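Non-structural protein 9 (Avian infectious bronchitis virus, PDB 5C94) forms a homodimer that binds RNA, probably single-stranded, as part of the coronavirus replication machinery. Local coordinates at residues V14-C19 against K33-S38. Residues are numbered along the deposited sequence; the frame is centred on the assembly and turned at random.
Sequences VKTKAC and KCYYTS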
loop_
_atom_site.group_PDB
_atom_site.type_symbol
_atom_site.label_atom_id
_atom_site.label_comp_id
_atom_site.label_asym_id
_atom_site.label_seq_id
_atom_site.Cartn_x
_atom_site.Cartn_y
_atom_site.Cartn_z
ATOM N N VAL A 14 5.243 5.875 4.626
ATOM C CA VAL A 14 4.013 6.007 5.385
ATOM C C VAL A 14 4.423 6.407 6.783
ATOM O O VAL A 14 5.197 5.715 7.427
ATOM C CB VAL A 14 3.184 4.702 5.435
ATOM C CG1 VAL A 14 2.009 4.855 6.389
ATOM C CG2 VAL A 14 2.712 4.287 4.035
ATOM N N LYS A 15 3.919 7.543 7.242
ATOM C CA LYS A 15 4.219 8.012 8.578
ATOM C C LYS A 15 2.954 8.127 9.420
ATOM O O LYS A 15 1.834 8.065 8.913
ATOM C CB LYS A 15 4.940 9.357 8.519
ATOM C CG LYS A 15 6.398 9.271 8.058
ATOM C CD LYS A 15 6.941 10.661 7.810
ATOM C CE LYS A 15 8.450 10.703 7.791
ATOM N NZ LYS A 15 8.903 12.101 7.560
ATOM N N THR A 16 3.165 8.328 10.713
ATOM C CA THR A 16 2.117 8.276 11.713
ATOM C C THR A 16 2.220 9.478 12.633
ATOM O O THR A 16 3.322 9.865 13.005
ATOM C CB THR A 16 2.216 6.935 12.490
ATOM O OG1 THR A 16 1.317 5.994 11.895
ATOM C CG2 THR A 16 1.900 7.080 13.930
ATOM N N LYS A 17 1.088 10.104 12.960
ATOM C CA LYS A 17 1.073 11.141 13.999
ATOM C C LYS A 17 -0.330 11.247 14.608
ATOM O O LYS A 17 -1.307 10.782 14.018
ATOM C CB LYS A 17 1.544 12.503 13.447
ATOM C CG LYS A 17 0.509 13.269 12.616
ATOM C CD LYS A 17 1.101 14.509 11.932
ATOM C CE LYS A 17 0.216 14.979 10.751
ATOM N NZ LYS A 17 0.815 16.080 9.915
ATOM N N ALA A 18 -0.429 11.829 15.799
ATOM C CA ALA A 18 -1.735 11.996 16.413
ATOM C C ALA A 18 -2.512 13.060 15.680
ATOM O O ALA A 18 -1.934 13.959 15.067
ATOM C CB ALA A 18 -1.621 12.359 17.882
ATOM N N CYS A 19 -3.832 12.936 15.746
ATOM C CA CYS A 19 -4.744 13.959 15.267
ATOM C C CYS A 19 -5.997 13.826 16.083
ATOM O O CYS A 19 -6.049 13.016 17.005
ATOM C CB CYS A 19 -5.057 13.797 13.787
ATOM S SG CYS A 19 -5.981 12.281 13.401
ATOM N N LYS A 33 -5.145 8.369 15.459
ATOM C CA LYS A 33 -3.883 8.192 14.770
ATOM C C LYS A 33 -4.103 8.400 13.265
ATOM O O LYS A 33 -4.969 7.744 12.671
ATOM C CB LYS A 33 -3.343 6.787 15.054
ATOM C CG LYS A 33 -1.881 6.555 14.698
ATOM C CD LYS A 33 -1.684 5.077 14.389
ATOM C CE LYS A 33 -0.448 4.514 15.051
ATOM N NZ LYS A 33 -0.603 4.565 16.526
ATOM N N CYS A 34 -3.352 9.306 12.641
ATOM C CA CYS A 34 -3.482 9.448 11.194
ATOM C C CYS A 34 -2.254 8.927 10.433
ATOM O O CYS A 34 -1.140 8.914 10.940
ATOM C CB CYS A 34 -3.785 10.903 10.814
ATOM S SG CYS A 34 -2.397 12.008 10.626
ATOM N N TYR A 35 -2.492 8.459 9.215
ATOM C CA TYR A 35 -1.443 7.934 8.359
ATOM C C TYR A 35 -1.246 8.917 7.217
ATOM O O TYR A 35 -2.219 9.377 6.602
ATOM C CB TYR A 35 -1.812 6.543 7.823
ATOM C CG TYR A 35 -1.800 5.468 8.891
ATOM C CD1 TYR A 35 -2.767 5.445 9.899
ATOM C CD2 TYR A 35 -0.826 4.475 8.893
ATOM C CE1 TYR A 35 -2.751 4.464 10.891
ATOM C CE2 TYR A 35 -0.804 3.491 9.872
ATOM C CZ TYR A 35 -1.763 3.494 10.872
ATOM O OH TYR A 35 -1.735 2.515 11.844
ATOM N N TYR A 36 0.006 9.257 6.940
ATOM C CA TYR A 36 0.268 10.138 5.820
ATOM C C TYR A 36 1.506 9.736 5.033
ATOM O O TYR A 36 2.461 9.126 5.543
ATOM C CB TYR A 36 0.373 11.594 6.288
ATOM C CG TYR A 36 1.477 11.923 7.274
ATOM C CD1 TYR A 36 1.355 11.598 8.618
ATOM C CD2 TYR A 36 2.617 12.618 6.870
ATOM C CE1 TYR A 36 2.354 11.918 9.535
ATOM C CE2 TYR A 36 3.624 12.942 7.776
ATOM C CZ TYR A 36 3.483 12.590 9.111
ATOM O OH TYR A 36 4.470 12.903 10.028
ATOM N N THR A 37 1.464 10.053 3.754
ATOM C CA THR A 37 2.591 9.772 2.910
ATOM C C THR A 37 3.139 11.094 2.392
ATOM O O THR A 37 2.634 12.170 2.740
ATOM C CB THR A 37 2.203 8.833 1.768
ATOM O OG1 THR A 37 3.372 8.529 1.004
ATOM C CG2 THR A 37 1.128 9.466 0.884
ATOM N N SER A 38 4.194 11.027 1.596
ATOM C CA SER A 38 4.755 12.238 1.024
ATOM C C SER A 38 4.604 12.190 -0.493
ATOM O O SER A 38 4.988 11.202 -1.132
ATOM C CB SER A 38 6.226 12.396 1.417
ATOM O OG SER A 38 6.757 13.627 0.930
HETATM O O HOH W 1 5.274 11.562 12.464
#
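Tyr36 O takes the shortest bond between segments 14-19 and 33-38, from Lys15 N at 2.7 Å, and the N-H points almost straight at it (173°). The return bond from Tyr36 N to Lys15 O makes this an antiparallel hydrogen-bonded pair. Lys17 and Cys34 form the next such pair, with Cys34 N 2.9 Å from Lys17 O, and between them Thr16 and Tyr35 form a non-hydrogen-bonded pair.

The Tyr36 ring lies between two lysines. Its CG stands between the backbone N and the carbonyl carbon (chi1 61°), which swings the ring across toward segment 14-19. Lys15 lends CB to one face in a CH-pi contact, 3.8 Å from the ring centroid, while its chain runs off from the sheet. Over the opposite face Lys17 crosses with its methylenes, CD 3.7 Å from Tyr36 CE1, and brings its charge, NZ 4.5 Å from the centroid, in a cation-pi contact. A water donates to Thr16 O and also bonds Tyr36 OH, probably helping to hold the ring's hydroxyl end. The small sulfur side chains of Cys34 and Cys19 suit a buried place, Cys34 SG 3.7 Å from Lys17 CG and Cys19 SG against Cys34 CB.

On the other face, Thr16 OG1 sits over the Tyr35 ring near its rim, whereas branched, apolar Val14 meets that ring's edge in plane with CG1 and also touches helix 99-109. Lys33, long and flexible, bends to bring CE 3.7 Å from Thr16 CG2.

This antiparallel hairpin belongs to the barrel-like nsp9 core: strand 42-50 continues the sheet beyond 30-39, strand 57-61 flanks 12-22, and C-terminal helix 99-109 packs on Val14, Tyr35 and Thr37.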